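Local coordinates for protein Two-component sensor histidine kinase (PDB 6OZB) that probably senses light through a bilin, here phycoerythrobilin, bound in its GAF domain, as the sensor histidine kinase of a two-component system, at residues C[52-57]-C[64-69]; C[151-156]-C[163-168]. The protein carries 1 engineered substitution. All blocks are in the same frame, centred on the assembly; numbering follows the deposited sequence.

Contact 1: residues C[52-57]-C[64-69]. With PEB (phycoerythrobilin), chain F.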
loop_
_atom_site.group_PDB
_atom_site.type_symbol
_atom_site.label_atom_id
_atom_site.label_comp_id
_atom_site.label_asym_id
_atom_site.label_seq_id
_atom_site.Cartn_x
_atom_site.Cartn_y
_atom_site.Cartn_z
ATOM N N VAL C 52 -23.702 -9.612 -6.511
ATOM C CA VAL C 52 -23.571 -8.274 -7.087
ATOM C C VAL C 52 -24.888 -7.566 -6.846
ATOM O O VAL C 52 -25.946 -8.156 -7.020
ATOM C CB VAL C 52 -23.234 -8.315 -8.575
ATOM C CG1 VAL C 52 -23.285 -6.934 -9.212
ATOM C CG2 VAL C 52 -21.850 -8.916 -8.751
ATOM N N MET C 53 -24.809 -6.315 -6.407
ATOM C CA MET C 53 -25.995 -5.519 -6.070
ATOM C C MET C 53 -25.887 -4.126 -6.642
ATOM O O MET C 53 -24.786 -3.611 -6.820
ATOM C CB MET C 53 -26.160 -5.428 -4.568
ATOM C CG MET C 53 -26.254 -6.768 -3.894
ATOM S SD MET C 53 -26.213 -6.580 -2.114
ATOM C CE MET C 53 -24.556 -5.997 -1.912
ATOM N N ILE C 54 -27.037 -3.519 -6.930
ATOM C CA ILE C 54 -27.072 -2.091 -7.170
ATOM C C ILE C 54 -27.840 -1.467 -6.007
ATOM O O ILE C 54 -28.933 -1.919 -5.627
ATOM C CB ILE C 54 -27.679 -1.770 -8.543
ATOM C CG1 ILE C 54 -26.694 -2.261 -9.608
ATOM C CG2 ILE C 54 -27.953 -0.261 -8.670
ATOM C CD1 ILE C 54 -27.046 -1.953 -10.995
ATOM N N TYR C 55 -27.202 -0.478 -5.410
ATOM C CA TYR C 55 -27.656 0.206 -4.208
ATOM C C TYR C 55 -28.062 1.614 -4.626
ATOM O O TYR C 55 -27.289 2.282 -5.277
ATOM C CB TYR C 55 -26.515 0.220 -3.182
ATOM C CG TYR C 55 -26.806 0.783 -1.845
ATOM C CD1 TYR C 55 -27.529 0.068 -0.889
ATOM C CD2 TYR C 55 -26.305 2.017 -1.489
ATOM C CE1 TYR C 55 -27.774 0.596 0.348
ATOM C CE2 TYR C 55 -26.526 2.534 -0.251
ATOM C CZ TYR C 55 -27.266 1.831 0.668
ATOM O OH TYR C 55 -27.491 2.365 1.918
ATOM N N LYS C 56 -29.257 2.055 -4.269
ATOM C CA LYS C 56 -29.735 3.369 -4.687
ATOM C C LYS C 56 -29.878 4.265 -3.459
ATOM O O LYS C 56 -30.512 3.885 -2.459
ATOM C CB LYS C 56 -31.060 3.237 -5.427
ATOM C CG LYS C 56 -31.597 4.564 -6.039
ATOM C CD LYS C 56 -33.020 4.338 -6.560
ATOM C CE LYS C 56 -33.589 5.506 -7.379
ATOM N NZ LYS C 56 -33.365 6.801 -6.736
ATOM N N PHE C 57 -29.289 5.456 -3.518
ATOM C CA PHE C 57 -29.346 6.374 -2.377
ATOM C C PHE C 57 -30.693 7.091 -2.289
ATOM O O PHE C 57 -31.281 7.460 -3.305
ATOM C CB PHE C 57 -28.238 7.414 -2.434
ATOM C CG PHE C 57 -26.887 6.871 -2.115
ATOM C CD1 PHE C 57 -26.555 6.537 -0.815
ATOM C CD2 PHE C 57 -25.939 6.688 -3.111
ATOM C CE1 PHE C 57 -25.302 6.014 -0.508
ATOM C CE2 PHE C 57 -24.693 6.180 -2.814
ATOM C CZ PHE C 57 -24.375 5.831 -1.502
ATOM N N GLN C 64 -31.046 1.788 -0.444
ATOM C CA GLN C 64 -31.745 0.527 -0.603
ATOM C C GLN C 64 -31.117 -0.349 -1.698
ATOM O O GLN C 64 -30.674 0.131 -2.762
ATOM C CB GLN C 64 -33.213 0.793 -0.929
ATOM C CG GLN C 64 -34.053 -0.478 -1.065
ATOM C CD GLN C 64 -35.528 -0.193 -1.263
ATOM O OE1 GLN C 64 -35.912 0.659 -2.073
ATOM N NE2 GLN C 64 -36.369 -0.911 -0.528
ATOM N N VAL C 65 -31.058 -1.647 -1.440
ATOM C CA VAL C 65 -30.633 -2.575 -2.459
ATOM C C VAL C 65 -31.810 -2.771 -3.404
ATOM O O VAL C 65 -32.841 -3.313 -3.013
ATOM C CB VAL C 65 -30.152 -3.915 -1.849
ATOM C CG1 VAL C 65 -29.779 -4.894 -2.934
ATOM C CG2 VAL C 65 -28.976 -3.693 -0.927
ATOM N N ILE C 66 -31.681 -2.286 -4.637
ATOM C CA ILE C 66 -32.811 -2.326 -5.574
ATOM C C ILE C 66 -32.646 -3.395 -6.635
ATOM O O ILE C 66 -33.580 -3.676 -7.371
ATOM C CB ILE C 66 -33.051 -0.963 -6.252
ATOM C CG1 ILE C 66 -31.806 -0.453 -6.968
ATOM C CG2 ILE C 66 -33.526 0.027 -5.208
ATOM C CD1 ILE C 66 -32.129 0.608 -8.045
ATOM N N ALA C 67 -31.449 -3.975 -6.737
ATOM C CA ALA C 67 -31.228 -5.114 -7.630
ATOM C C ALA C 67 -30.088 -5.975 -7.105
ATOM O O ALA C 67 -29.139 -5.460 -6.500
ATOM C CB ALA C 67 -30.931 -4.645 -9.036
ATOM N N GLU C 68 -30.172 -7.272 -7.377
ATOM C CA GLU C 68 -29.243 -8.229 -6.813
ATOM C C GLU C 68 -29.201 -9.514 -7.642
ATOM O O GLU C 68 -30.242 -10.011 -8.108
ATOM C CB GLU C 68 -29.653 -8.519 -5.383
ATOM C CG GLU C 68 -28.884 -9.619 -4.681
ATOM C CD GLU C 68 -29.444 -9.863 -3.319
ATOM O OE1 GLU C 68 -28.757 -9.527 -2.331
ATOM O OE2 GLU C 68 -30.590 -10.363 -3.239
ATOM N N SER C 69 -27.996 -10.038 -7.837
ATOM C CA SER C 69 -27.819 -11.353 -8.423
ATOM C C SER C 69 -26.808 -12.141 -7.605
ATOM O O SER C 69 -25.719 -11.666 -7.296
ATOM C CB SER C 69 -27.409 -11.224 -9.909
ATOM O OG SER C 69 -27.187 -12.484 -10.513
HETATM C CHC PEB F . -21.499 0.287 3.121
HETATM N NC PEB F . -19.383 1.325 4.039
HETATM C C1C PEB F . -18.254 1.945 3.600
HETATM C C2C PEB F . -18.260 2.008 2.230
HETATM C C3C PEB F . -19.426 1.421 1.789
HETATM C C4C PEB F . -20.127 0.997 2.941
HETATM C CMC PEB F . -19.769 1.344 0.312
HETATM C CAC PEB F . -17.100 2.656 1.401
HETATM C CBC PEB F . -15.889 1.739 1.354
HETATM C CGC PEB F . -16.138 0.667 0.325
HETATM O O1C PEB F . -16.377 1.019 -0.865
HETATM O O2C PEB F . -16.098 -0.561 0.638
HETATM N ND PEB F . -21.163 -1.471 1.476
HETATM C C1D PEB F . -22.008 -0.274 1.886
HETATM C C2D PEB F . -23.316 -0.864 2.128
HETATM C C3D PEB F . -23.302 -2.229 1.936
HETATM C C4D PEB F . -22.029 -2.682 1.513
HETATM C CMD PEB F . -24.525 -0.045 2.656
HETATM C CAD PEB F . -24.498 -3.146 2.249
HETATM C CBD PEB F . -24.809 -4.147 1.369
HETATM O OD PEB F . -21.678 -3.817 1.226
HETATM N NA PEB F . -19.994 1.298 9.043
HETATM C C1A PEB F . -21.071 0.768 9.805
HETATM C C2A PEB F . -21.058 1.381 11.181
HETATM C C3A PEB F . -19.898 2.364 11.224
HETATM C C4A PEB F . -19.255 2.265 9.827
HETATM C CMA PEB F . -22.423 2.040 11.553
HETATM C CBA PEB F . -19.329 2.160 13.724
HETATM O OA PEB F . -21.878 -0.039 9.375
HETATM C CHA PEB F . -18.111 2.933 9.500
HETATM C CAA PEB F . -18.805 2.148 12.275
HETATM N NB PEB F . -18.091 2.446 6.837
HETATM C C1B PEB F . -17.502 2.908 8.101
HETATM C C2B PEB F . -16.168 3.415 7.888
HETATM C C3B PEB F . -15.888 3.273 6.492
HETATM C C4B PEB F . -17.080 2.673 5.792
HETATM C CHB PEB F . -17.079 2.455 4.437
HETATM C CMB PEB F . -15.277 3.977 8.950
HETATM C CAB PEB F . -14.600 3.662 5.797
HETATM C CBB PEB F . -13.734 2.429 5.647
HETATM C CGB PEB F . -12.401 2.944 5.099
HETATM O O1B PEB F . -12.392 3.456 3.940
HETATM O O2B PEB F . -11.364 2.884 5.802
#
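Ile54 O is gripped by two consecutive amides of the neighbouring strand: Ile66 N comes in nearly in line with the C=O bond at 2.9 Å, and Ala67 N adds a weak bond of 3.4 Å to the same oxygen. The doubled donor is a classic beta bulge, which shifts the pairing by one; on either side regular antiparallel bonding resumes, as from Lys56 N to Gln64 O (2.8 Å). Ile66, the extra residue, has CG1 wedged between its backbone N and carbonyl carbon (chi1 56°), which lays CD1 against Lys56 CB at 3.9 Å. On the face bearing Met53, Tyr55, Val65 and Glu68, Met53 and Glu68 run side by side, while Val65 holds CG1 near the Met53 sulfur and CG2 4.0 Å from Tyr55 CD1. Hydrogen bonds from beyond the hairpin hold the Glu68 carboxylate, OE2 with Ser77 OG and OE1 with Leu78 N. The Tyr55 ring, with CG anti to the backbone N (chi1 -175°), swings back over its partner strand, and Gln64 N lies over one of its faces. Tyr55 CZ stands 3.9 Å from the methyl CMD of phycoerythrobilin, and Met53 CE 3.8 Å from the vinyl carbon CBD of the same terminal ring, which carries the carbonyl OD. With an alanine here instead of Tyr55, the CMD methyl, Gln64 N and Val65 CG2 would probably lose their aromatic neighbour, opening a gap beside the bilin. This is a bulged beta hairpin of a phytochrome GAF domain, its Met53 and Tyr55 lining part of the bilin pocket.

Contact 2: residues C[151-156]-C[163-168]. With PEB (phycoerythrobilin), chain F.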
loop_
_atom_site.group_PDB
_atom_site.type_symbol
_atom_site.label_atom_id
_atom_site.label_comp_id
_atom_site.label_asym_id
_atom_site.label_seq_id
_atom_site.Cartn_x
_atom_site.Cartn_y
_atom_site.Cartn_z
ATOM N N SER C 151 -14.804 -7.148 -1.133
ATOM C CA SER C 151 -15.829 -6.204 -1.564
ATOM C C SER C 151 -15.234 -5.260 -2.601
ATOM O O SER C 151 -14.100 -4.806 -2.444
ATOM C CB SER C 151 -16.355 -5.419 -0.379
ATOM O OG SER C 151 -17.268 -4.428 -0.787
ATOM N N VAL C 152 -15.986 -4.971 -3.660
ATOM C CA VAL C 152 -15.561 -3.989 -4.663
ATOM C C VAL C 152 -16.742 -3.086 -4.941
ATOM O O VAL C 152 -17.844 -3.584 -5.223
ATOM C CB VAL C 152 -15.090 -4.635 -5.980
ATOM C CG1 VAL C 152 -14.580 -3.561 -6.958
ATOM C CG2 VAL C 152 -13.993 -5.639 -5.740
ATOM N N VAL C 153 -16.522 -1.775 -4.836
ATOM C CA VAL C 153 -17.595 -0.786 -5.006
ATOM C C VAL C 153 -17.199 0.292 -6.001
ATOM O O VAL C 153 -16.112 0.831 -5.935
ATOM C CB VAL C 153 -17.932 -0.136 -3.666
ATOM C CG1 VAL C 153 -18.939 0.985 -3.819
ATOM C CG2 VAL C 153 -18.478 -1.203 -2.704
ATOM N N ALA C 154 -18.099 0.588 -6.936
ATOM C CA ALA C 154 -17.944 1.734 -7.822
ATOM C C ALA C 154 -19.221 2.575 -7.793
ATOM O O ALA C 154 -20.325 2.019 -7.894
ATOM C CB ALA C 154 -17.657 1.284 -9.236
ATOM N N PRO C 155 -19.084 3.893 -7.659
ATOM C CA PRO C 155 -20.251 4.770 -7.583
ATOM C C PRO C 155 -20.917 4.954 -8.922
ATOM O O PRO C 155 -20.251 4.925 -9.953
ATOM C CB PRO C 155 -19.672 6.092 -7.081
ATOM C CG PRO C 155 -18.281 6.084 -7.545
ATOM C CD PRO C 155 -17.829 4.654 -7.493
ATOM N N ILE C 156 -22.223 5.178 -8.866
ATOM C CA ILE C 156 -23.045 5.507 -10.023
ATOM C C ILE C 156 -23.511 6.947 -9.873
ATOM O O ILE C 156 -24.101 7.332 -8.838
ATOM C CB ILE C 156 -24.251 4.573 -10.111
ATOM C CG1 ILE C 156 -23.820 3.104 -10.133
ATOM C CG2 ILE C 156 -25.132 4.884 -11.317
ATOM C CD1 ILE C 156 -24.972 2.144 -9.838
ATOM N N TRP C 163 -25.807 8.828 -7.266
ATOM C CA TRP C 163 -27.102 8.184 -7.406
ATOM C C TRP C 163 -27.149 6.837 -6.710
ATOM O O TRP C 163 -28.176 6.473 -6.133
ATOM C CB TRP C 163 -27.403 8.005 -8.884
ATOM C CG TRP C 163 -28.739 7.396 -9.235
ATOM C CD1 TRP C 163 -29.876 8.076 -9.562
ATOM C CD2 TRP C 163 -29.063 6.010 -9.331
ATOM N NE1 TRP C 163 -30.884 7.194 -9.854
ATOM C CE2 TRP C 163 -30.409 5.921 -9.725
ATOM C CE3 TRP C 163 -28.341 4.824 -9.145
ATOM C CZ2 TRP C 163 -31.051 4.706 -9.902
ATOM C CZ3 TRP C 163 -28.981 3.631 -9.326
ATOM C CH2 TRP C 163 -30.321 3.581 -9.711
ATOM N N GLY C 164 -26.043 6.103 -6.763
ATOM C CA GLY C 164 -26.010 4.763 -6.180
ATOM C C GLY C 164 -24.634 4.153 -6.226
ATOM O O GLY C 164 -23.655 4.865 -6.458
ATOM N N LEU C 165 -24.578 2.843 -6.001
ATOM C CA LEU C 165 -23.325 2.077 -6.020
ATOM C C LEU C 165 -23.532 0.778 -6.757
ATOM O O LEU C 165 -24.588 0.142 -6.598
ATOM C CB LEU C 165 -22.848 1.743 -4.592
ATOM C CG LEU C 165 -22.738 2.876 -3.564
ATOM C CD1 LEU C 165 -22.422 2.374 -2.158
ATOM C CD2 LEU C 165 -21.671 3.869 -4.015
ATOM N N LEU C 166 -22.511 0.359 -7.503
ATOM C CA LEU C 166 -22.395 -1.021 -7.963
ATOM C C LEU C 166 -21.499 -1.750 -6.965
ATOM O O LEU C 166 -20.351 -1.332 -6.731
ATOM C CB LEU C 166 -21.814 -1.097 -9.361
ATOM C CG LEU C 166 -21.543 -2.470 -9.949
ATOM C CD1 LEU C 166 -22.864 -3.204 -10.127
ATOM C CD2 LEU C 166 -20.810 -2.328 -11.268
ATOM N N VAL C 167 -22.046 -2.784 -6.336
ATOM C CA VAL C 167 -21.376 -3.491 -5.242
ATOM C C VAL C 167 -21.160 -4.967 -5.578
ATOM O O VAL C 167 -22.102 -5.667 -5.932
ATOM C CB VAL C 167 -22.167 -3.419 -3.945
ATOM C CG1 VAL C 167 -21.382 -4.032 -2.781
ATOM C CG2 VAL C 167 -22.492 -2.002 -3.591
ATOM N N SER C 168 -19.926 -5.439 -5.441
ATOM C CA SER C 168 -19.582 -6.825 -5.722
ATOM C C SER C 168 -18.984 -7.461 -4.470
ATOM O O SER C 168 -17.940 -7.018 -4.011
ATOM C CB SER C 168 -18.589 -6.873 -6.880
ATOM O OG SER C 168 -18.158 -8.201 -7.183
HETATM C CHC PEB F . -21.499 0.287 3.121
HETATM N NC PEB F . -19.383 1.325 4.039
HETATM C C1C PEB F . -18.254 1.945 3.600
HETATM C C2C PEB F . -18.260 2.008 2.230
HETATM C C3C PEB F . -19.426 1.421 1.789
HETATM C C4C PEB F . -20.127 0.997 2.941
HETATM C CMC PEB F . -19.769 1.344 0.312
HETATM C CAC PEB F . -17.100 2.656 1.401
HETATM C CBC PEB F . -15.889 1.739 1.354
HETATM C CGC PEB F . -16.138 0.667 0.325
HETATM O O1C PEB F . -16.377 1.019 -0.865
HETATM O O2C PEB F . -16.098 -0.561 0.638
HETATM N ND PEB F . -21.163 -1.471 1.476
HETATM C C1D PEB F . -22.008 -0.274 1.886
HETATM C C2D PEB F . -23.316 -0.864 2.128
HETATM C C3D PEB F . -23.302 -2.229 1.936
HETATM C C4D PEB F . -22.029 -2.682 1.513
HETATM C CMD PEB F . -24.525 -0.045 2.656
HETATM C CAD PEB F . -24.498 -3.146 2.249
HETATM C CBD PEB F . -24.809 -4.147 1.369
HETATM O OD PEB F . -21.678 -3.817 1.226
HETATM N NA PEB F . -19.994 1.298 9.043
HETATM C C1A PEB F . -21.071 0.768 9.805
HETATM C C2A PEB F . -21.058 1.381 11.181
HETATM C C3A PEB F . -19.898 2.364 11.224
HETATM C C4A PEB F . -19.255 2.265 9.827
HETATM C CMA PEB F . -22.423 2.040 11.553
HETATM C CBA PEB F . -19.329 2.160 13.724
HETATM O OA PEB F . -21.878 -0.039 9.375
HETATM C CHA PEB F . -18.111 2.933 9.500
HETATM C CAA PEB F . -18.805 2.148 12.275
HETATM N NB PEB F . -18.091 2.446 6.837
HETATM C C1B PEB F . -17.502 2.908 8.101
HETATM C C2B PEB F . -16.168 3.415 7.888
HETATM C C3B PEB F . -15.888 3.273 6.492
HETATM C C4B PEB F . -17.080 2.673 5.792
HETATM C CHB PEB F . -17.079 2.455 4.437
HETATM C CMB PEB F . -15.277 3.977 8.950
HETATM C CAB PEB F . -14.600 3.662 5.797
HETATM C CBB PEB F . -13.734 2.429 5.647
HETATM C CGB PEB F . -12.401 2.944 5.099
HETATM O O1B PEB F . -12.392 3.456 3.940
HETATM O O2B PEB F . -11.364 2.884 5.802
#
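Val153 and Val167 stand side by side and point the same way, their methyls CG2 and CG1 meeting at 4.1 Å, whereas Leu165 crosses Val153 at a slant and brings its CD2 to 4.0 Å from Val153 CG1. With CG of Leu165 beside its own backbone N (chi1 -51°), the two branches divide the work: CD2 rests on Pro155, 3.9 Å from its CA, and CD1 reaches the methyl CMC of phycoerythrobilin at 3.8 Å. Val153 meets the same ligand differently, its CB lying 3.4 Å from the propionate oxygen O1C, a carbon-to-oxygen approach and not a hydrogen bond. Val153 and Leu165 thus line part of the bilin pocket; the bilin is also hydrogen-bonded to Arg133, His139 and the backbone N of Asp136. The two strands make an antiparallel beta hairpin in the middle of the GAF-domain sheet, regular from Val152 as far as Ile156 N, where a classic beta bulge follows. There Ile156 O accepts from both Trp163 N and Gly164 N, the first at 2.8 Å and in the carbonyl plane, the second longer and tilted from it. In return Ile156 N binds Gly164 O, approaching from well above the carbonyl plane. Gly164 has no CB, which leaves room for Trp163 CE3 close to the backbone of the bulge. The Trp163 side chain runs alongside that of Ile156, whose CG2 is 3.9 Å from Trp163 CE3, and both also pack on Ile195 of helix 178-201. Ile156 CD1 turns the other way along the strand, to 3.7 Å from Leu165 C. On this helix-facing side Val152 and Leu166 press on Met184 and Val188, while Ser168 OG is hydrogen-bonded to Thr49.

In the fold
From the N terminus, contact 1 comes first: the chain leaves strand 51-57, makes a short turn and returns as strand 63-70, closing a local hairpin. Only after helices 90-99 and 137-145 and the strands 102-106, 111-115 and 131-134 does contact 2 open, itself a hairpin of strands 150-158 and 161-170. The two loops follow in series, neither nested nor crossed. In space they join edge to edge, because strand 161-170 lies next to strand 51-57; Met53 N to Val167 O and Tyr55 O to Leu165 N are probable hydrogen bonds across this seam. The result is four consecutive antiparallel strands, with phycoerythrobilin touched by both hairpins.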